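Local coordinates for RagA protein (Porphyromonas gingivalis, PDB 6SLN) that probably imports peptides across the outer membrane as a TonB-dependent outer-membrane transporter, working together with a partner surface lipoprotein, at residues S666-E678 with I719-S731. Numbering follows the deposited sequence.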
ATOM      1  N   SER A 666      18.329   8.413 -15.643  1.00 36.47           N
ATOM      2  CA  SER A 666      19.656   7.811 -15.677  1.00 35.56           C
ATOM      3  C   SER A 666      19.585   6.489 -16.414  1.00 44.71           C
ATOM      4  O   SER A 666      18.566   5.793 -16.386  1.00 39.66           O
ATOM      5  CB  SER A 666      20.236   7.573 -14.282  1.00 30.06           C
ATOM      6  OG  SER A 666      20.529   8.815 -13.659  1.00 34.77           O
ATOM      7  N   ILE A 667      20.677   6.156 -17.096  1.00 43.94           N
ATOM      8  CA  ILE A 667      20.746   4.888 -17.798  1.00 31.37           C
ATOM      9  C   ILE A 667      20.713   3.788 -16.759  1.00 36.10           C
ATOM     10  O   ILE A 667      21.535   3.770 -15.839  1.00 33.42           O
ATOM     11  CB  ILE A 667      22.018   4.814 -18.639  1.00 31.29           C
ATOM     12  CG1 ILE A 667      21.807   5.540 -19.956  1.00 36.54           C
ATOM     13  CG2 ILE A 667      22.426   3.354 -18.849  1.00 31.35           C
ATOM     14  CD1 ILE A 667      23.010   6.313 -20.422  1.00 37.95           C
ATOM     15  N   SER A 668      19.767   2.868 -16.878  1.00 35.92           N
ATOM     16  CA  SER A 668      19.758   1.817 -15.870  1.00 31.59           C
ATOM     17  C   SER A 668      20.402   0.525 -16.348  1.00 35.80           C
ATOM     18  O   SER A 668      21.156  -0.080 -15.597  1.00 42.55           O
ATOM     19  CB  SER A 668      18.330   1.558 -15.364  1.00 45.52           C
ATOM     20  OG  SER A 668      17.676   0.517 -16.057  1.00 55.89           O
ATOM     21  N   THR A 669      20.169   0.063 -17.566  1.00 34.43           N
ATOM     22  CA  THR A 669      20.810  -1.186 -17.943  1.00 31.72           C
ATOM     23  C   THR A 669      21.632  -1.000 -19.198  1.00 38.15           C
ATOM     24  O   THR A 669      21.361  -0.123 -20.021  1.00 53.80           O
ATOM     25  CB  THR A 669      19.813  -2.323 -18.161  1.00 30.05           C
ATOM     26  OG1 THR A 669      19.013  -2.044 -19.322  1.00 30.08           O
ATOM     27  CG2 THR A 669      18.933  -2.480 -16.908  1.00 29.47           C
ATOM     28  N   ALA A 670      22.646  -1.853 -19.320  1.00 35.33           N
ATOM     29  CA  ALA A 670      23.463  -1.884 -20.523  1.00 36.60           C
ATOM     30  C   ALA A 670      22.682  -2.465 -21.702  1.00 45.24           C
ATOM     31  O   ALA A 670      22.657  -1.878 -22.803  1.00 48.34           O
ATOM     32  CB  ALA A 670      24.735  -2.689 -20.252  1.00 32.46           C
ATOM     33  N   GLY A 671      22.037  -3.615 -21.488  1.00 37.69           N
ATOM     34  CA  GLY A 671      21.255  -4.271 -22.518  1.00 47.74           C
ATOM     35  C   GLY A 671      22.050  -5.290 -23.325  1.00 46.57           C
ATOM     36  O   GLY A 671      23.280  -5.340 -23.292  1.00 39.54           O
ATOM     37  N   ASN A 672      21.305  -6.137 -24.046  1.00 43.24           N
ATOM     38  CA  ASN A 672      21.841  -7.170 -24.930  1.00 45.42           C
ATOM     39  C   ASN A 672      20.761  -7.660 -25.898  1.00 46.37           C
ATOM     40  O   ASN A 672      20.021  -8.609 -25.591  1.00 46.37           O
ATOM     41  CB  ASN A 672      22.406  -8.337 -24.124  1.00 45.20           C
ATOM     42  CG  ASN A 672      22.913  -9.448 -25.005  1.00 57.16           C
ATOM     43  OD1 ASN A 672      22.693 -10.627 -24.728  1.00 55.60           O
ATOM     44  ND2 ASN A 672      23.591  -9.079 -26.089  1.00 72.14           N
ATOM     45  N   PRO A 673      20.650  -7.045 -27.081  1.00 46.03           N
ATOM     46  CA  PRO A 673      19.535  -7.380 -27.983  1.00 43.46           C
ATOM     47  C   PRO A 673      19.489  -8.835 -28.404  1.00 51.45           C
ATOM     48  O   PRO A 673      18.399  -9.337 -28.706  1.00 60.03           O
ATOM     49  CB  PRO A 673      19.769  -6.464 -29.186  1.00 33.94           C
ATOM     50  CG  PRO A 673      20.600  -5.345 -28.667  1.00 33.89           C
ATOM     51  CD  PRO A 673      21.489  -5.966 -27.622  1.00 42.29           C
ATOM     52  N   ASP A 674      20.614  -9.547 -28.398  1.00 51.86           N
ATOM     53  CA  ASP A 674      20.623 -10.919 -28.874  1.00 55.49           C
ATOM     54  C   ASP A 674      20.501 -11.957 -27.757  1.00 49.52           C
ATOM     55  O   ASP A 674      20.684 -13.151 -28.021  1.00 48.05           O
ATOM     56  CB  ASP A 674      21.874 -11.158 -29.715  1.00 66.68           C
ATOM     57  CG  ASP A 674      21.809 -10.427 -31.053  1.00 74.02           C
ATOM     58  OD1 ASP A 674      20.865 -10.677 -31.839  1.00 70.65           O
ATOM     59  OD2 ASP A 674      22.691  -9.583 -31.303  1.00 80.56           O
ATOM     60  N   LEU A 675      20.164 -11.541 -26.534  1.00 38.83           N
ATOM     61  CA  LEU A 675      19.840 -12.492 -25.481  1.00 40.35           C
ATOM     62  C   LEU A 675      18.861 -13.542 -25.986  1.00 42.95           C
ATOM     63  O   LEU A 675      17.814 -13.206 -26.533  1.00 50.80           O
ATOM     64  CB  LEU A 675      19.233 -11.764 -24.288  1.00 44.70           C
ATOM     65  CG  LEU A 675      19.378 -12.508 -22.954  1.00 45.92           C
ATOM     66  CD1 LEU A 675      20.848 -12.853 -22.665  1.00 49.08           C
ATOM     67  CD2 LEU A 675      18.818 -11.672 -21.844  1.00 31.97           C
ATOM     68  N   SER A 676      19.200 -14.814 -25.787  1.00 39.07           N
ATOM     69  CA  SER A 676      18.312 -15.903 -26.170  1.00 36.51           C
ATOM     70  C   SER A 676      18.476 -17.053 -25.178  1.00 46.06           C
ATOM     71  O   SER A 676      19.184 -16.943 -24.167  1.00 43.87           O
ATOM     72  CB  SER A 676      18.582 -16.325 -27.620  1.00 47.85           C
ATOM     73  OG  SER A 676      17.561 -17.175 -28.139  1.00 52.61           O
ATOM     74  N   TRP A 677      17.782 -18.152 -25.460  1.00 47.21           N
ATOM     75  CA  TRP A 677      17.869 -19.348 -24.636  1.00 45.00           C
ATOM     76  C   TRP A 677      19.308 -19.798 -24.448  1.00 54.15           C
ATOM     77  O   TRP A 677      20.133 -19.706 -25.364  1.00 54.64           O
ATOM     78  CB  TRP A 677      17.103 -20.487 -25.287  1.00 41.48           C
ATOM     79  CG  TRP A 677      15.673 -20.281 -25.288  1.00 43.05           C
ATOM     80  CD1 TRP A 677      14.966 -19.482 -26.130  1.00 43.14           C
ATOM     81  CD2 TRP A 677      14.728 -20.889 -24.408  1.00 44.55           C
ATOM     82  NE1 TRP A 677      13.632 -19.555 -25.834  1.00 48.77           N
ATOM     83  CE2 TRP A 677      13.455 -20.409 -24.776  1.00 49.67           C
ATOM     84  CE3 TRP A 677      14.829 -21.800 -23.356  1.00 34.89           C
ATOM     85  CZ2 TRP A 677      12.289 -20.798 -24.115  1.00 49.29           C
ATOM     86  CZ3 TRP A 677      13.674 -22.194 -22.711  1.00 50.40           C
ATOM     87  CH2 TRP A 677      12.422 -21.693 -23.088  1.00 51.77           C
ATOM     88  N   GLU A 678      19.598 -20.303 -23.247  1.00 55.47           N
ATOM     89  CA  GLU A 678      20.747 -21.173 -23.035  1.00 47.51           C
ATOM     90  C   GLU A 678      20.355 -22.579 -23.476  1.00 45.04           C
ATOM     91  O   GLU A 678      19.279 -23.071 -23.126  1.00 50.47           O
ATOM     92  CB  GLU A 678      21.170 -21.137 -21.568  1.00 38.89           C
ATOM     93  CG  GLU A 678      22.081 -22.256 -21.094  1.00 37.63           C
ATOM     94  CD  GLU A 678      22.416 -22.132 -19.594  1.00 47.69           C
ATOM     95  OE1 GLU A 678      23.117 -21.142 -19.250  1.00 43.13           O
ATOM     96  OE2 GLU A 678      21.977 -23.003 -18.774  1.00 35.93           O
ATOM     97  N   ILE A 719      34.750   0.103 -15.290  1.00 47.71           N
ATOM     98  CA  ILE A 719      34.798   1.230 -16.213  1.00 46.47           C
ATOM     99  C   ILE A 719      33.500   1.338 -17.004  1.00 42.96           C
ATOM    100  O   ILE A 719      33.167   2.415 -17.516  1.00 44.02           O
ATOM    101  CB  ILE A 719      36.006   1.085 -17.154  1.00 49.14           C
ATOM    102  CG1 ILE A 719      36.031  -0.326 -17.733  1.00 49.29           C
ATOM    103  CG2 ILE A 719      37.298   1.393 -16.425  1.00 42.06           C
ATOM    104  CD1 ILE A 719      36.848  -0.434 -18.969  1.00 55.35           C
ATOM    105  N   SER A 720      32.756   0.231 -17.118  1.00 35.65           N
ATOM    106  CA  SER A 720      31.477   0.211 -17.825  1.00 39.58           C
ATOM    107  C   SER A 720      30.367   0.930 -17.070  1.00 43.06           C
ATOM    108  O   SER A 720      29.369   1.312 -17.690  1.00 41.43           O
ATOM    109  CB  SER A 720      31.027  -1.230 -18.074  1.00 45.70           C
ATOM    110  OG  SER A 720      30.301  -1.734 -16.950  1.00 47.66           O
ATOM    111  N   GLY A 721      30.491   1.083 -15.747  1.00 41.38           N
ATOM    112  CA  GLY A 721      29.450   1.730 -14.973  1.00 33.50           C
ATOM    113  C   GLY A 721      28.240   0.862 -14.747  1.00 33.38           C
ATOM    114  O   GLY A 721      27.174   1.385 -14.427  1.00 32.25           O
ATOM    115  N   PHE A 722      28.381  -0.447 -14.930  1.00 32.84           N
ATOM    116  CA  PHE A 722      27.342  -1.430 -14.691  1.00 32.28           C
ATOM    117  C   PHE A 722      27.942  -2.573 -13.894  1.00 44.01           C
ATOM    118  O   PHE A 722      29.153  -2.808 -13.953  1.00 47.90           O
ATOM    119  CB  PHE A 722      26.769  -1.992 -15.988  1.00 41.14           C
ATOM    120  CG  PHE A 722      26.127  -0.967 -16.861  1.00 44.65           C
ATOM    121  CD1 PHE A 722      24.809  -0.591 -16.654  1.00 38.13           C
ATOM    122  CD2 PHE A 722      26.839  -0.376 -17.891  1.00 40.49           C
ATOM    123  CE1 PHE A 722      24.214   0.352 -17.449  1.00 34.13           C
ATOM    124  CE2 PHE A 722      26.237   0.572 -18.687  1.00 45.72           C
ATOM    125  CZ  PHE A 722      24.921   0.928 -18.466  1.00 39.83           C
ATOM    126  N   PHE A 723      27.084  -3.288 -13.157  1.00 39.56           N
ATOM    127  CA  PHE A 723      27.541  -4.412 -12.347  1.00 38.68           C
ATOM    128  C   PHE A 723      27.664  -5.673 -13.181  1.00 44.17           C
ATOM    129  O   PHE A 723      28.636  -6.428 -13.054  1.00 46.97           O
ATOM    130  CB  PHE A 723      26.577  -4.679 -11.196  1.00 40.99           C
ATOM    131  CG  PHE A 723      26.404  -3.528 -10.268  1.00 44.63           C
ATOM    132  CD1 PHE A 723      27.498  -2.796  -9.839  1.00 47.52           C
ATOM    133  CD2 PHE A 723      25.144  -3.179  -9.810  1.00 35.87           C
ATOM    134  CE1 PHE A 723      27.337  -1.743  -8.967  1.00 45.33           C
ATOM    135  CE2 PHE A 723      24.981  -2.123  -8.955  1.00 31.71           C
ATOM    136  CZ  PHE A 723      26.082  -1.402  -8.531  1.00 36.76           C
ATOM    137  N   SER A 724      26.670  -5.924 -14.018  1.00 44.71           N
ATOM    138  CA  SER A 724      26.594  -7.178 -14.743  1.00 53.53           C
ATOM    139  C   SER A 724      25.709  -6.935 -15.952  1.00 55.69           C
ATOM    140  O   SER A 724      25.107  -5.869 -16.095  1.00 67.53           O
ATOM    141  CB  SER A 724      26.066  -8.306 -13.840  1.00 58.85           C
ATOM    142  OG  SER A 724      24.673  -8.513 -13.998  1.00 67.26           O
ATOM    143  N   GLN A 725      25.675  -7.919 -16.842  1.00 50.17           N
ATOM    144  CA  GLN A 725      24.774  -7.888 -17.987  1.00 38.62           C
ATOM    145  C   GLN A 725      24.741  -9.289 -18.555  1.00 44.66           C
ATOM    146  O   GLN A 725      25.794  -9.842 -18.900  1.00 48.06           O
ATOM    147  CB  GLN A 725      25.219  -6.892 -19.046  1.00 42.83           C
ATOM    148  CG  GLN A 725      24.426  -7.009 -20.359  1.00 52.20           C
ATOM    149  CD  GLN A 725      22.946  -6.715 -20.189  1.00 52.19           C
ATOM    150  OE1 GLN A 725      22.561  -5.672 -19.659  1.00 58.01           O
ATOM    151  NE2 GLN A 725      22.112  -7.640 -20.625  1.00 48.69           N
ATOM    152  N   TYR A 726      23.549  -9.870 -18.629  1.00 43.95           N
ATOM    153  CA  TYR A 726      23.428 -11.214 -19.165  1.00 48.51           C
ATOM    154  C   TYR A 726      23.860 -11.262 -20.632  1.00 53.85           C
ATOM    155  O   TYR A 726      23.661 -10.309 -21.391  1.00 50.78           O
ATOM    156  CB  TYR A 726      21.997 -11.700 -18.996  1.00 43.27           C
ATOM    157  CG  TYR A 726      21.803 -12.609 -17.813  1.00 46.72           C
ATOM    158  CD1 TYR A 726      22.426 -13.847 -17.763  1.00 56.33           C
ATOM    159  CD2 TYR A 726      20.986 -12.241 -16.756  1.00 50.23           C
ATOM    160  CE1 TYR A 726      22.244 -14.694 -16.690  1.00 59.89           C
ATOM    161  CE2 TYR A 726      20.792 -13.086 -15.673  1.00 54.36           C
ATOM    162  CZ  TYR A 726      21.427 -14.305 -15.648  1.00 58.92           C
ATOM    163  OH  TYR A 726      21.240 -15.143 -14.582  1.00 61.51           O
ATOM    164  N   GLN A 727      24.483 -12.380 -21.013  1.00 50.77           N
ATOM    165  CA  GLN A 727      24.966 -12.628 -22.364  1.00 43.14           C
ATOM    166  C   GLN A 727      24.982 -14.135 -22.610  1.00 46.90           C
ATOM    167  O   GLN A 727      25.184 -14.925 -21.686  1.00 51.39           O
ATOM    168  CB  GLN A 727      26.373 -12.041 -22.583  1.00 43.69           C
ATOM    169  CG  GLN A 727      26.399 -10.553 -22.950  1.00 53.09           C
ATOM    170  CD  GLN A 727      27.696  -9.862 -22.556  1.00 59.45           C
ATOM    171  OE1 GLN A 727      28.589 -10.488 -22.013  1.00 75.36           O
ATOM    172  NE2 GLN A 727      27.798  -8.571 -22.826  1.00 55.02           N
ATOM    173  N   ASN A 728      24.765 -14.531 -23.862  1.00 53.72           N
ATOM    174  CA  ASN A 728      24.943 -15.923 -24.268  1.00 54.36           C
ATOM    175  C   ASN A 728      26.421 -16.107 -24.578  1.00 54.55           C
ATOM    176  O   ASN A 728      26.915 -15.673 -25.621  1.00 45.83           O
ATOM    177  CB  ASN A 728      24.061 -16.257 -25.460  1.00 48.96           C
ATOM    178  CG  ASN A 728      22.602 -16.070 -25.156  1.00 49.03           C
ATOM    179  OD1 ASN A 728      22.040 -15.006 -25.425  1.00 43.76           O
ATOM    180  ND2 ASN A 728      21.979 -17.091 -24.565  1.00 47.09           N
ATOM    181  N   VAL A 729      27.135 -16.746 -23.663  1.00 52.22           N
ATOM    182  CA  VAL A 729      28.580 -16.619 -23.645  1.00 53.34           C
ATOM    183  C   VAL A 729      29.212 -17.797 -22.900  1.00 55.21           C
ATOM    184  O   VAL A 729      28.735 -18.212 -21.837  1.00 48.90           O
ATOM    185  CB  VAL A 729      28.962 -15.260 -23.026  1.00 51.50           C
ATOM    186  CG1 VAL A 729      30.307 -15.342 -22.382  1.00 61.78           C
ATOM    187  CG2 VAL A 729      28.958 -14.174 -24.099  1.00 43.43           C
ATOM    188  N   GLY A 730      30.268 -18.374 -23.472  1.00 52.61           N
ATOM    189  CA  GLY A 730      30.947 -19.461 -22.824  1.00 48.15           C
ATOM    190  C   GLY A 730      30.191 -20.772 -22.902  1.00 49.83           C
ATOM    191  O   GLY A 730      29.168 -20.903 -23.575  1.00 45.67           O
ATOM    192  N   SER A 731      30.733 -21.774 -22.209  1.00 55.01           N
ATOM    193  CA  SER A 731      30.094 -23.086 -22.181  1.00 54.95           C
ATOM    194  C   SER A 731      30.724 -23.948 -21.092  1.00 53.90           C
ATOM    195  O   SER A 731      31.883 -23.756 -20.713  1.00 49.46           O
ATOM    196  CB  SER A 731      30.191 -23.793 -23.539  1.00 49.15           C
ATOM    197  OG  SER A 731      31.531 -23.854 -23.964  1.00 53.70           O
TER
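Asn728 clasps the backbone of Ser676 with both ends of its side-chain amide, one of three places where two extracellular loop regions of the TonB-dependent receptor barrel are fastened together. Residues 666-678 run down into barrel strand 678-691, while 719-731 follow strand 696-715 and include the short strand 724-728, which pairs with it.

All three hydrogen bonds between the segments pair a side-chain amide of 719-731 with backbone of 666-678. In the Asn728 clasp, OD1 accepts from Ser676 N at 2.9 Å, and ND2 donates to Ser676 O at 2.8 Å along a nearly straight line (170°), reaching that carbonyl from above its plane. Ser676 is also tied through its OG to Asn602 O. The second amide belongs to Gln725, whose chain leaves with CG anti to the backbone N and then bends at chi2 (62°), bringing OE1 to 2.8 Å from Gly671 N; this donor stands well above the carbonyl plane. Its NE2 is held twice, by Tyr726 O in its own segment and by Asn648 O, which fixes the amide's rotation.

Apolar contacts gather around the Phe722 ring. Ala670 CB sits over the ring centre, 3.8 Å from the centroid and 6° off the normal, a CH-pi contact, while Ile667 CG2 meets the edge at CZ. Farther along, Leu675 CD1 packs against Tyr726 CB. The chain of another protein covers the Phe722 end, donating hydrogen bonds to the carbonyl oxygens of Ile667 and Ser720 and stacking an aromatic ring on Phe723.

Between the anchors, a type I turn spans Asn672 to Leu675, closed by Leu675 N to Asn672 O at 3.1 Å; just before its proline, Asn672 CB lies 3.6 Å from Gln725 NE2.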